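Side-chain contacts in probable tRNA pseudouridine synthase D (Methanosarcina mazei, PDB 1Z2Z), which probably catalyses the isomerisation of uridine to pseudouridine at position 13 of transfer RNAs: residues S69-V74 with E106-K111; N279-R284 with I337-P342. All blocks are in the same frame, centred on the assembly; numbering follows the deposited sequence.

Contact 1 of 2, residues S69-V74 with E106-K111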
ATOM      1  N   SER A  69      -3.558  22.738 -16.692  1.00 19.42           N
ATOM      2  CA  SER A  69      -3.026  22.635 -18.042  1.00 19.13           C
ATOM      3  C   SER A  69      -3.900  23.394 -19.043  1.00 19.27           C
ATOM      4  O   SER A  69      -3.393  23.890 -20.040  1.00 20.02           O
ATOM      5  CB  SER A  69      -2.857  21.177 -18.479  1.00 18.39           C
ATOM      6  OG  SER A  69      -4.022  20.670 -19.084  1.00 18.61           O
ATOM      7  N   ARG A  70      -5.198  23.512 -18.774  1.00 18.86           N
ATOM      8  CA  ARG A  70      -6.079  24.231 -19.680  1.00 19.06           C
ATOM      9  C   ARG A  70      -5.880  25.747 -19.565  1.00 19.49           C
ATOM     10  O   ARG A  70      -5.906  26.460 -20.555  1.00 19.84           O
ATOM     11  CB  ARG A  70      -7.529  23.877 -19.393  1.00 21.39           C
ATOM     12  CG  ARG A  70      -8.017  22.600 -20.051  1.00 21.92           C
ATOM     13  CD  ARG A  70      -9.224  22.073 -19.279  1.00 24.66           C
ATOM     14  NE  ARG A  70      -9.914  20.978 -19.952  1.00 24.06           N
ATOM     15  CZ  ARG A  70     -10.820  20.206 -19.371  1.00 23.63           C
ATOM     16  NH1 ARG A  70     -11.145  20.406 -18.095  1.00 20.91           N
ATOM     17  NH2 ARG A  70     -11.402  19.237 -20.072  1.00 25.67           N
ATOM     18  N   ILE A  71      -5.652  26.214 -18.349  1.00 18.42           N
ATOM     19  CA  ILE A  71      -5.449  27.622 -18.051  1.00 19.02           C
ATOM     20  C   ILE A  71      -4.105  28.134 -18.554  1.00 22.59           C
ATOM     21  O   ILE A  71      -3.962  29.312 -18.925  1.00 26.01           O
ATOM     22  CB  ILE A  71      -5.514  27.836 -16.522  1.00 17.25           C
ATOM     23  CG1 ILE A  71      -6.908  27.441 -16.038  1.00 10.96           C
ATOM     24  CG2 ILE A  71      -5.119  29.253 -16.157  1.00 12.86           C
ATOM     25  CD1 ILE A  71      -7.055  27.471 -14.573  1.00 15.49           C
ATOM     26  N   LEU A  72      -3.102  27.265 -18.529  1.00 22.33           N
ATOM     27  CA  LEU A  72      -1.773  27.644 -18.988  1.00 21.79           C
ATOM     28  C   LEU A  72      -1.517  27.130 -20.414  1.00 22.39           C
ATOM     29  O   LEU A  72      -0.457  27.383 -20.974  1.00 23.34           O
ATOM     30  CB  LEU A  72      -0.710  27.089 -18.029  1.00 21.49           C
ATOM     31  CG  LEU A  72      -0.757  27.454 -16.547  1.00 18.75           C
ATOM     32  CD1 LEU A  72       0.066  26.437 -15.771  1.00 19.55           C
ATOM     33  CD2 LEU A  72      -0.235  28.860 -16.316  1.00 15.03           C
ATOM     34  N   GLN A  73      -2.485  26.426 -20.997  1.00 22.48           N
ATOM     35  CA  GLN A  73      -2.345  25.890 -22.351  1.00 23.48           C
ATOM     36  C   GLN A  73      -0.995  25.208 -22.557  1.00 24.33           C
ATOM     37  O   GLN A  73      -0.167  25.679 -23.337  1.00 24.70           O
ATOM     38  CB  GLN A  73      -2.490  26.987 -23.410  1.00 23.57           C
ATOM     39  CG  GLN A  73      -3.807  27.718 -23.400  1.00 23.76           C
ATOM     40  CD  GLN A  73      -4.963  26.889 -23.874  1.00 23.17           C
ATOM     41  OE1 GLN A  73      -5.090  26.607 -25.056  1.00 25.88           O
ATOM     42  NE2 GLN A  73      -5.822  26.494 -22.953  1.00 23.93           N
ATOM     43  N   VAL A  74      -0.780  24.121 -21.824  1.00 24.39           N
ATOM     44  CA  VAL A  74       0.420  23.306 -21.899  1.00 22.95           C
ATOM     45  C   VAL A  74      -0.082  21.885 -21.712  1.00 24.92           C
ATOM     46  O   VAL A  74      -1.224  21.668 -21.271  1.00 24.52           O
ATOM     47  CB  VAL A  74       1.407  23.609 -20.767  1.00 23.14           C
ATOM     48  CG1 VAL A  74       1.847  25.041 -20.842  1.00 21.42           C
ATOM     49  CG2 VAL A  74       0.778  23.287 -19.419  1.00 20.25           C
ATOM     50  N   GLU A 106       0.004  33.843  -9.587  1.00 40.79           N
ATOM     51  CA  GLU A 106      -0.481  34.698  -8.524  1.00 41.38           C
ATOM     52  C   GLU A 106      -1.862  35.243  -8.903  1.00 39.63           C
ATOM     53  O   GLU A 106      -2.553  35.818  -8.071  1.00 39.14           O
ATOM     54  CB  GLU A 106       0.509  35.839  -8.304  1.00 46.44           C
ATOM     55  CG  GLU A 106       1.135  35.858  -6.912  1.00 51.49           C
ATOM     56  CD  GLU A 106       0.100  36.114  -5.810  1.00 55.67           C
ATOM     57  OE1 GLU A 106       0.515  36.427  -4.662  1.00 54.95           O
ATOM     58  OE2 GLU A 106      -1.125  35.999  -6.094  1.00 56.13           O
ATOM     59  N   LYS A 107      -2.256  35.017 -10.157  1.00 36.85           N
ATOM     60  CA  LYS A 107      -3.526  35.476 -10.709  1.00 35.48           C
ATOM     61  C   LYS A 107      -4.548  34.346 -10.889  1.00 35.00           C
ATOM     62  O   LYS A 107      -5.680  34.572 -11.327  1.00 33.51           O
ATOM     63  CB  LYS A 107      -3.271  36.173 -12.052  1.00 36.48           C
ATOM     64  CG  LYS A 107      -4.463  36.932 -12.587  1.00 41.37           C
ATOM     65  CD  LYS A 107      -4.120  37.913 -13.705  1.00 40.61           C
ATOM     66  CE  LYS A 107      -5.130  39.068 -13.695  1.00 39.58           C
ATOM     67  NZ  LYS A 107      -4.945  39.918 -12.482  1.00 37.55           N
ATOM     68  N   ILE A 108      -4.135  33.124 -10.559  1.00 35.32           N
ATOM     69  CA  ILE A 108      -4.997  31.947 -10.653  1.00 33.77           C
ATOM     70  C   ILE A 108      -5.626  31.760  -9.285  1.00 33.40           C
ATOM     71  O   ILE A 108      -4.926  31.620  -8.277  1.00 33.49           O
ATOM     72  CB  ILE A 108      -4.187  30.681 -10.993  1.00 33.33           C
ATOM     73  CG1 ILE A 108      -3.520  30.834 -12.358  1.00 34.27           C
ATOM     74  CG2 ILE A 108      -5.085  29.468 -10.990  1.00 33.12           C
ATOM     75  CD1 ILE A 108      -2.678  29.645 -12.753  1.00 33.47           C
ATOM     76  N   HIS A 109      -6.950  31.770  -9.247  1.00 34.06           N
ATOM     77  CA  HIS A 109      -7.678  31.612  -7.994  1.00 34.30           C
ATOM     78  C   HIS A 109      -8.762  30.578  -8.199  1.00 34.14           C
ATOM     79  O   HIS A 109      -9.874  30.910  -8.600  1.00 34.71           O
ATOM     80  CB  HIS A 109      -8.310  32.943  -7.577  1.00 32.89           C
ATOM     81  CG  HIS A 109      -7.316  34.050  -7.412  1.00 33.37           C
ATOM     82  ND1 HIS A 109      -6.449  34.120  -6.340  1.00 32.21           N
ATOM     83  CD2 HIS A 109      -7.010  35.101  -8.211  1.00 33.69           C
ATOM     84  CE1 HIS A 109      -5.654  35.163  -6.488  1.00 34.11           C
ATOM     85  NE2 HIS A 109      -5.972  35.778  -7.614  1.00 34.74           N
ATOM     86  N   LEU A 110      -8.425  29.317  -7.948  1.00 33.26           N
ATOM     87  CA  LEU A 110      -9.389  28.245  -8.094  1.00 30.80           C
ATOM     88  C   LEU A 110     -10.041  27.981  -6.746  1.00 30.07           C
ATOM     89  O   LEU A 110      -9.482  28.322  -5.709  1.00 29.08           O
ATOM     90  CB  LEU A 110      -8.699  26.999  -8.623  1.00 31.36           C
ATOM     91  CG  LEU A 110      -8.479  27.093 -10.137  1.00 32.11           C
ATOM     92  CD1 LEU A 110      -7.353  26.157 -10.562  1.00 29.21           C
ATOM     93  CD2 LEU A 110      -9.783  26.751 -10.852  1.00 29.92           C
ATOM     94  N   LYS A 111     -11.232  27.399  -6.759  1.00 29.69           N
ATOM     95  CA  LYS A 111     -11.928  27.142  -5.519  1.00 30.70           C
ATOM     96  C   LYS A 111     -11.351  25.939  -4.781  1.00 32.06           C
ATOM     97  O   LYS A 111     -11.284  24.833  -5.320  1.00 34.02           O
ATOM     98  CB  LYS A 111     -13.422  26.933  -5.773  1.00 30.66           C
ATOM     99  CG  LYS A 111     -14.275  26.979  -4.506  1.00 32.54           C
ATOM    100  CD  LYS A 111     -15.694  26.490  -4.757  1.00 34.86           C
ATOM    101  CE  LYS A 111     -16.513  26.380  -3.466  1.00 37.22           C
ATOM    102  NZ  LYS A 111     -16.127  25.245  -2.567  1.00 35.87           N
TER
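Ile108 sends its CD1 methyl toward the last turn of helix 61-72, where it meets Ile71 CG2 at 4.2 Å. Leu72 CD2 lies 4.4 Å from the same Ile108 CD1. Since Ile71 CG2 and Leu72 CD2 are themselves 4.9 Å apart, the methyl of Ile108 touches both, the three forming a roughly isosceles triangle. The extended chain of Ile108, with CD1 anti to CA (chi2 179°), carries the methyl that far, while the nearest CA atoms, of Ile71 and Ile108, remain 8.6 Å apart. Ile71 uses its other branch on a second partner: its CD1 meets Leu110 CD1, methyl to methyl, at 4.2 Å.

Further out, Leu110 also rests on Thr67 and Leu68, so it spans more of the helix than its touch on Ile71 suggests. Near the helix end, Gln73 with positive phi (46°) and Val74 N donating to Ser69 O at 3.2 Å give a Schellman-type turn, its second bond, Gln73 N to Arg70 O, weak. Lys111 O accepts a hydrogen bond from Trp59 NE1, which ties the loop to residues just before the helix.

The end of helix 61-72 thus meets the loop between helix 102-105 and strand 113-121, away from the predicted nucleophile. The contact buries 140 Å² and is entirely aliphatic, which implies dispersion and partial shielding from solvent at a surface site, without the directional restraint of a polar bond.

Contact 2 of 2, residues N279-R284 with I337-P342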
ATOM      1  N   ASN A 279       2.172 -11.787   4.582  1.00 32.10           N
ATOM      2  CA  ASN A 279       1.269 -11.351   5.652  1.00 33.19           C
ATOM      3  C   ASN A 279       1.081 -12.457   6.668  1.00 33.25           C
ATOM      4  O   ASN A 279       1.264 -12.260   7.866  1.00 32.74           O
ATOM      5  CB  ASN A 279      -0.101 -10.972   5.078  1.00 33.33           C
ATOM      6  CG  ASN A 279      -0.122  -9.584   4.484  1.00 31.80           C
ATOM      7  OD1 ASN A 279      -0.771  -9.347   3.465  1.00 34.01           O
ATOM      8  ND2 ASN A 279       0.574  -8.654   5.123  1.00 30.21           N
ATOM      9  N   ILE A 280       0.689 -13.623   6.179  1.00 34.24           N
ATOM     10  CA  ILE A 280       0.481 -14.771   7.048  1.00 35.30           C
ATOM     11  C   ILE A 280       1.688 -14.910   7.962  1.00 36.74           C
ATOM     12  O   ILE A 280       1.553 -14.892   9.187  1.00 37.42           O
ATOM     13  CB  ILE A 280       0.334 -16.041   6.219  1.00 34.83           C
ATOM     14  CG1 ILE A 280      -0.739 -15.815   5.151  1.00 34.32           C
ATOM     15  CG2 ILE A 280      -0.044 -17.194   7.099  1.00 35.21           C
ATOM     16  CD1 ILE A 280      -0.963 -16.994   4.274  1.00 34.98           C
ATOM     17  N   ILE A 281       2.869 -15.030   7.348  1.00 36.30           N
ATOM     18  CA  ILE A 281       4.122 -15.184   8.080  1.00 34.40           C
ATOM     19  C   ILE A 281       4.305 -14.150   9.179  1.00 34.93           C
ATOM     20  O   ILE A 281       4.652 -14.491  10.311  1.00 35.79           O
ATOM     21  CB  ILE A 281       5.333 -15.107   7.130  1.00 33.73           C
ATOM     22  CG1 ILE A 281       5.393 -16.372   6.266  1.00 32.09           C
ATOM     23  CG2 ILE A 281       6.629 -14.923   7.933  1.00 32.86           C
ATOM     24  CD1 ILE A 281       6.372 -16.300   5.115  1.00 27.78           C
ATOM     25  N   LEU A 282       4.073 -12.889   8.845  1.00 34.48           N
ATOM     26  CA  LEU A 282       4.226 -11.808   9.805  1.00 35.45           C
ATOM     27  C   LEU A 282       3.321 -11.991  11.020  1.00 38.41           C
ATOM     28  O   LEU A 282       3.666 -11.576  12.134  1.00 38.80           O
ATOM     29  CB  LEU A 282       3.911 -10.478   9.138  1.00 33.39           C
ATOM     30  CG  LEU A 282       4.794  -9.333   9.625  1.00 35.67           C
ATOM     31  CD1 LEU A 282       4.427  -8.076   8.847  1.00 38.41           C
ATOM     32  CD2 LEU A 282       4.632  -9.117  11.128  1.00 35.68           C
ATOM     33  N   CYS A 283       2.165 -12.612  10.793  1.00 40.23           N
ATOM     34  CA  CYS A 283       1.172 -12.871  11.835  1.00 40.43           C
ATOM     35  C   CYS A 283       1.618 -14.012  12.718  1.00 41.54           C
ATOM     36  O   CYS A 283       1.732 -13.874  13.939  1.00 41.68           O
ATOM     37  CB  CYS A 283      -0.169 -13.247  11.200  1.00 40.52           C
ATOM     38  SG  CYS A 283      -1.019 -11.918  10.334  1.00 39.36           S
ATOM     39  N   ARG A 284       1.846 -15.153  12.078  1.00 42.99           N
ATOM     40  CA  ARG A 284       2.287 -16.354  12.767  1.00 43.38           C
ATOM     41  C   ARG A 284       3.436 -15.966  13.695  1.00 44.60           C
ATOM     42  O   ARG A 284       3.498 -16.410  14.836  1.00 46.35           O
ATOM     43  CB  ARG A 284       2.752 -17.390  11.744  1.00 41.56           C
ATOM     44  CG  ARG A 284       2.403 -18.811  12.109  1.00 42.18           C
ATOM     45  CD  ARG A 284       0.897 -19.013  12.157  1.00 43.02           C
ATOM     46  NE  ARG A 284       0.285 -19.125  10.835  1.00 43.51           N
ATOM     47  CZ  ARG A 284      -1.030 -19.100  10.620  1.00 44.66           C
ATOM     48  NH1 ARG A 284      -1.866 -18.960  11.642  1.00 44.66           N
ATOM     49  NH2 ARG A 284      -1.515 -19.220   9.388  1.00 42.06           N
ATOM     50  N   ILE A 337      14.492  -6.600  11.309  1.00 38.63           N
ATOM     51  CA  ILE A 337      14.142  -8.016  11.178  1.00 38.11           C
ATOM     52  C   ILE A 337      13.322  -8.099   9.894  1.00 36.53           C
ATOM     53  O   ILE A 337      12.445  -7.274   9.679  1.00 37.67           O
ATOM     54  CB  ILE A 337      13.272  -8.505  12.382  1.00 38.77           C
ATOM     55  CG1 ILE A 337      14.046  -8.362  13.697  1.00 39.84           C
ATOM     56  CG2 ILE A 337      12.848  -9.949  12.178  1.00 37.13           C
ATOM     57  CD1 ILE A 337      15.393  -9.070  13.704  1.00 41.23           C
ATOM     58  N   THR A 338      13.598  -9.069   9.035  1.00 35.27           N
ATOM     59  CA  THR A 338      12.842  -9.160   7.797  1.00 35.96           C
ATOM     60  C   THR A 338      12.072 -10.463   7.723  1.00 37.31           C
ATOM     61  O   THR A 338      12.331 -11.393   8.485  1.00 38.10           O
ATOM     62  CB  THR A 338      13.764  -9.064   6.573  1.00 35.63           C
ATOM     63  OG1 THR A 338      14.437 -10.313   6.386  1.00 37.77           O
ATOM     64  CG2 THR A 338      14.801  -7.975   6.787  1.00 35.19           C
ATOM     65  N   ALA A 339      11.113 -10.515   6.805  1.00 37.91           N
ATOM     66  CA  ALA A 339      10.287 -11.697   6.597  1.00 38.29           C
ATOM     67  C   ALA A 339      10.432 -12.057   5.135  1.00 39.33           C
ATOM     68  O   ALA A 339      10.694 -11.200   4.303  1.00 41.11           O
ATOM     69  CB  ALA A 339       8.846 -11.390   6.923  1.00 39.08           C
ATOM     70  N   PRO A 340      10.234 -13.324   4.796  1.00 39.62           N
ATOM     71  CA  PRO A 340      10.367 -13.770   3.413  1.00 40.70           C
ATOM     72  C   PRO A 340       9.233 -13.518   2.447  1.00 43.45           C
ATOM     73  O   PRO A 340       8.063 -13.635   2.790  1.00 44.60           O
ATOM     74  CB  PRO A 340      10.629 -15.256   3.563  1.00 40.19           C
ATOM     75  CG  PRO A 340       9.751 -15.608   4.712  1.00 41.00           C
ATOM     76  CD  PRO A 340      10.020 -14.467   5.696  1.00 40.69           C
ATOM     77  N   LEU A 341       9.600 -13.165   1.224  1.00 45.98           N
ATOM     78  CA  LEU A 341       8.630 -12.974   0.165  1.00 48.46           C
ATOM     79  C   LEU A 341       9.020 -14.099  -0.794  1.00 50.58           C
ATOM     80  O   LEU A 341       9.704 -13.884  -1.791  1.00 51.33           O
ATOM     81  CB  LEU A 341       8.781 -11.589  -0.481  1.00 48.71           C
ATOM     82  CG  LEU A 341       7.845 -10.475   0.024  1.00 46.91           C
ATOM     83  CD1 LEU A 341       8.323  -9.113  -0.422  1.00 47.40           C
ATOM     84  CD2 LEU A 341       6.453 -10.720  -0.499  1.00 48.59           C
ATOM     85  N   PRO A 342       8.601 -15.330  -0.472  1.00 52.77           N
ATOM     86  CA  PRO A 342       8.852 -16.567  -1.224  1.00 54.45           C
ATOM     87  C   PRO A 342       9.022 -16.455  -2.746  1.00 56.21           C
ATOM     88  O   PRO A 342       8.271 -15.748  -3.419  1.00 56.32           O
ATOM     89  CB  PRO A 342       7.667 -17.459  -0.831  1.00 55.03           C
ATOM     90  CG  PRO A 342       6.631 -16.476  -0.282  1.00 54.87           C
ATOM     91  CD  PRO A 342       7.504 -15.537   0.484  1.00 52.72           C
TER
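Ile281 faces Ala339 and Pro340 from one side of helix 263-287; Ile281 CB is directed at the loop but still 4.9 Å from Pro340 CD. Both contacts are made further along its branches. CG2, anti to the backbone N, lies 4.1 Å from Pro340 CD and 4.3 Å from Ala339 CB, so it bears on the junction of these two residues. The other branch leaves beside the backbone N (chi1 -71°); CG1 itself comes within 4.7 Å of Pro340 CG. It extends onward to CD1, the tip, which meets Pro340 CG at 3.5 Å and lies 3.9 Å from Pro340 O. Both methyls reach Pro340 CD, but CD1 alone comes close to CG; the two side chains cross at an oblique angle.

All three touching residues are buried. Backbone hydrogen bonds of Ala339 with Arg386 and of Leu341 with Thr384 hold the loop in place.

The loop between strand 336-337 and helix 352-363 therefore packs on helix 263-287, burying 136 Å². Helix 352-363 touches both partners, through Val360 on Ile281 and Glu357 on Pro340: apolar core packing in the interior of the TRUD region characteristic of this family, away from the predicted active-site nucleophile.

Overall arrangement
From the N terminus, the chain first runs through helix 61-72 and leaves contact 1 at Val74. The 31 residues that follow include strands 79-81 and 90-98, helix 102-105 and the predicted nucleophile Asp86, before Glu106-Lys111 closes the loop ahead of strand 113-121. Contact 2 opens much later, on helix 263-287, and closes after 52 residues at Ile337-Pro342. The two loops are in series, neither nested nor crossed. The contact centres are 48 Å apart, on opposite sides of the chain's centre, with nearest atoms about 37 Å apart. Contact 1 joins peripheral elements next to the mixed sheet; contact 2 ties helix 263-287 to the loop between strand 336-337 and helix 352-363.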